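BsaWI endonuclease (Geobacillus stearothermophilus, PDB 4ZSF) probably acts as a type II restriction endonuclease of the PD-(D/E)XK class, a metal-dependent nuclease that cuts DNA. Local coordinates at residues W188-C193 / G222-W227. Residues are numbered along the deposited sequence; the frame is centred on the assembly and turned at random.
Sequences WSVAIC and GMYVFW
Tyr224 lays its ring beside Val190, whose CB meets the ring edge in plane, with CG1 3.8 Å from CE1. With CG anti to the carbonyl carbon (chi1 -60°), the ring reaches back along strand 188-193 to Trp188. There one water bridges the two aromatic groups, accepting from Trp188 NE1 at 3.0 Å and lying 2.7 Å from Tyr224 OH, which is also hydrogen-bonded to His248 ND1 of helix 243-258. Gly222 suits its place because a CB would run into that hydroxyl. A leucine in place of Tyr224 would probably leave the water and His248 without their shared phenol partner. Further along, the CG2 methyl that branches from Ile192 CB lies 3.8 Å from Phe226 CE2, while the Phe226 ring turns its edge, in plane, to Cys193 O. On the opposite face the small Ala191 sits beside Met223. The parallel strands are joined by alternating backbone bonds, among them Tyr224 N to Ala191 O (2.8 Å) and Cys193 N to Tyr224 O (2.9 Å), closing a beta-alpha-beta unit through helix 202-209. Apolar contacts thus dominate both faces, while the buried indole N-H is met by the water, and the phenol by the water and His248.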
ATOM      1  N   TRP A 188     -26.465   5.527   6.622  1.00 17.13           N
ATOM      2  CA  TRP A 188     -25.892   5.017   7.894  1.00 16.23           C
ATOM      3  C   TRP A 188     -24.468   4.622   7.631  1.00 19.43           C
ATOM      4  O   TRP A 188     -24.209   3.884   6.680  1.00 21.91           O
ATOM      5  CB  TRP A 188     -26.709   3.831   8.325  1.00 15.72           C
ATOM      6  CG  TRP A 188     -26.451   3.350   9.715  1.00 17.38           C
ATOM      7  CD1 TRP A 188     -26.238   4.117  10.852  1.00 17.24           C
ATOM      8  CD2 TRP A 188     -26.425   1.977  10.124  1.00 17.30           C
ATOM      9  NE1 TRP A 188     -26.123   3.263  11.934  1.00 16.09           N
ATOM     10  CE2 TRP A 188     -26.231   1.959  11.511  1.00 15.79           C
ATOM     11  CE3 TRP A 188     -26.572   0.750   9.435  1.00 18.07           C
ATOM     12  CZ2 TRP A 188     -26.181   0.751  12.242  1.00 17.95           C
ATOM     13  CZ3 TRP A 188     -26.519  -0.433  10.147  1.00 19.86           C
ATOM     14  CH2 TRP A 188     -26.279  -0.428  11.538  1.00 15.79           C
ATOM     15  N   SER A 189     -23.528   5.080   8.455  1.00 16.97           N
ATOM     16  CA  SER A 189     -22.135   4.753   8.167  1.00 16.20           C
ATOM     17  C   SER A 189     -21.508   4.162   9.415  1.00 18.45           C
ATOM     18  O   SER A 189     -21.383   4.835  10.438  1.00 17.41           O
ATOM     19  CB  SER A 189     -21.336   5.996   7.712  1.00 19.45           C
ATOM     20  OG  SER A 189     -19.993   5.622   7.441  1.00 19.35           O
ATOM     21  N   VAL A 190     -21.145   2.892   9.354  1.00 17.25           N
ATOM     22  CA  VAL A 190     -20.613   2.282  10.571  1.00 13.78           C
ATOM     23  C   VAL A 190     -19.373   1.462  10.331  1.00 17.59           C
ATOM     24  O   VAL A 190     -18.999   1.199   9.180  1.00 19.95           O
ATOM     25  CB  VAL A 190     -21.686   1.367  11.266  1.00 17.40           C
ATOM     26  CG1 VAL A 190     -22.878   2.220  11.738  1.00 18.26           C
ATOM     27  CG2 VAL A 190     -22.127   0.253  10.312  1.00 19.32           C
ATOM     28  N   ALA A 191     -18.710   1.080  11.431  1.00 19.60           N
ATOM     29  CA  ALA A 191     -17.507   0.250  11.295  1.00 20.09           C
ATOM     30  C   ALA A 191     -17.637  -0.913  12.253  1.00 23.12           C
ATOM     31  O   ALA A 191     -18.210  -0.742  13.349  1.00 19.46           O
ATOM     32  CB  ALA A 191     -16.302   1.028  11.623  1.00 21.65           C
ATOM     33  N   ILE A 192     -17.091  -2.074  11.866  1.00 18.51           N
ATOM     34  CA  ILE A 192     -17.081  -3.272  12.742  1.00 19.46           C
ATOM     35  C   ILE A 192     -15.632  -3.618  12.851  1.00 24.34           C
ATOM     36  O   ILE A 192     -14.952  -3.749  11.803  1.00 27.29           O
ATOM     37  CB  ILE A 192     -17.909  -4.396  12.097  1.00 22.40           C
ATOM     38  CG1 ILE A 192     -19.393  -3.981  12.106  1.00 24.33           C
ATOM     39  CG2 ILE A 192     -17.733  -5.743  12.871  1.00 26.04           C
ATOM     40  CD1 ILE A 192     -20.336  -4.927  11.296  1.00 29.97           C
ATOM     41  N   CYS A 193     -15.153  -3.759  14.090  0.53 22.20           N
ATOM     42  CA  CYS A 193     -13.734  -3.869  14.419  0.53 23.16           C
ATOM     43  C   CYS A 193     -13.399  -5.108  15.251  0.53 20.77           C
ATOM     44  O   CYS A 193     -14.037  -5.327  16.295  0.53 20.20           O
ATOM     45  CB  CYS A 193     -13.307  -2.632  15.217  0.53 24.17           C
ATOM     46  SG  CYS A 193     -13.385  -1.114  14.386  0.53 47.13           S
ATOM     47  N   GLY A 222     -21.652   4.872  14.229  1.00 18.07           N
ATOM     48  CA  GLY A 222     -21.451   3.863  15.261  1.00 19.00           C
ATOM     49  C   GLY A 222     -20.240   3.003  14.879  1.00 19.03           C
ATOM     50  O   GLY A 222     -19.975   2.753  13.701  1.00 17.22           O
ATOM     51  N   MET A 223     -19.534   2.564  15.909  0.52 16.89           N
ATOM     52  CA  MET A 223     -18.378   1.698  15.775  0.52 16.69           C
ATOM     53  C   MET A 223     -18.715   0.478  16.643  0.52 17.88           C
ATOM     54  O   MET A 223     -19.101   0.659  17.813  0.52 17.55           O
ATOM     55  CB  MET A 223     -17.118   2.435  16.252  0.52 19.12           C
ATOM     56  CG  MET A 223     -15.935   1.539  16.488  0.52 22.40           C
ATOM     57  SD  MET A 223     -15.218   1.008  14.913  0.52 27.30           S
ATOM     58  CE  MET A 223     -14.494   2.542  14.314  0.52 28.23           C
ATOM     59  N   TYR A 224     -18.632  -0.730  16.076  1.00 16.52           N
ATOM     60  CA  TYR A 224     -19.011  -1.956  16.831  1.00 18.46           C
ATOM     61  C   TYR A 224     -17.777  -2.768  17.024  1.00 19.98           C
ATOM     62  O   TYR A 224     -17.168  -3.138  16.023  1.00 19.78           O
ATOM     63  CB  TYR A 224     -20.089  -2.751  16.050  1.00 14.90           C
ATOM     64  CG  TYR A 224     -21.289  -1.842  15.892  1.00 15.20           C
ATOM     65  CD1 TYR A 224     -21.362  -0.938  14.860  1.00 14.97           C
ATOM     66  CD2 TYR A 224     -22.292  -1.844  16.846  1.00 18.50           C
ATOM     67  CE1 TYR A 224     -22.435  -0.023  14.737  1.00 18.65           C
ATOM     68  CE2 TYR A 224     -23.377  -0.978  16.758  1.00 16.92           C
ATOM     69  CZ  TYR A 224     -23.454  -0.076  15.677  1.00 18.85           C
ATOM     70  OH  TYR A 224     -24.505   0.838  15.635  1.00 18.24           O
ATOM     71  N   VAL A 225     -17.356  -2.959  18.271  1.00 19.56           N
ATOM     72  CA  VAL A 225     -16.056  -3.584  18.534  1.00 20.44           C
ATOM     73  C   VAL A 225     -16.255  -4.921  19.226  1.00 21.47           C
ATOM     74  O   VAL A 225     -17.043  -4.992  20.184  1.00 20.80           O
ATOM     75  CB  VAL A 225     -15.154  -2.663  19.461  1.00 20.87           C
ATOM     76  CG1 VAL A 225     -13.745  -3.328  19.716  1.00 22.38           C
ATOM     77  CG2 VAL A 225     -15.067  -1.272  18.865  1.00 22.02           C
ATOM     78  N   PHE A 226     -15.528  -5.962  18.768  1.00 20.24           N
ATOM     79  CA  PHE A 226     -15.562  -7.255  19.468  1.00 22.98           C
ATOM     80  C   PHE A 226     -14.808  -7.198  20.808  1.00 26.26           C
ATOM     81  O   PHE A 226     -13.664  -7.564  20.919  1.00 26.68           O
ATOM     82  CB  PHE A 226     -14.985  -8.346  18.577  1.00 24.78           C
ATOM     83  CG  PHE A 226     -15.905  -8.774  17.481  1.00 25.09           C
ATOM     84  CD1 PHE A 226     -16.739  -9.880  17.662  1.00 29.08           C
ATOM     85  CD2 PHE A 226     -15.912  -8.162  16.266  1.00 23.88           C
ATOM     86  CE1 PHE A 226     -17.585 -10.307  16.663  1.00 29.35           C
ATOM     87  CE2 PHE A 226     -16.769  -8.600  15.245  1.00 26.34           C
ATOM     88  CZ  PHE A 226     -17.621  -9.685  15.474  1.00 26.48           C
ATOM     89  N   TRP A 227     -15.467  -6.695  21.834  1.00 22.45           N
ATOM     90  CA  TRP A 227     -14.856  -6.688  23.144  1.00 24.42           C
ATOM     91  C   TRP A 227     -16.027  -6.594  24.162  1.00 28.36           C
ATOM     92  O   TRP A 227     -17.178  -6.475  23.750  1.00 25.28           O
ATOM     93  CB  TRP A 227     -13.860  -5.520  23.264  1.00 26.81           C
ATOM     94  CG  TRP A 227     -14.383  -4.116  23.210  1.00 27.02           C
ATOM     95  CD1 TRP A 227     -15.704  -3.692  23.203  1.00 26.01           C
ATOM     96  CD2 TRP A 227     -13.582  -2.930  23.191  1.00 28.10           C
ATOM     97  NE1 TRP A 227     -15.749  -2.318  23.157  1.00 27.72           N
ATOM     98  CE2 TRP A 227     -14.455  -1.828  23.158  1.00 28.60           C
ATOM     99  CE3 TRP A 227     -12.189  -2.700  23.192  1.00 35.56           C
ATOM    100  CZ2 TRP A 227     -13.989  -0.486  23.108  1.00 31.82           C
ATOM    101  CZ3 TRP A 227     -11.718  -1.359  23.133  1.00 36.29           C
ATOM    102  CH2 TRP A 227     -12.620  -0.276  23.092  1.00 33.00           C
TER
HETATM  103  O   HOH W   1     -25.137   3.348  14.723  1.00 18.97           O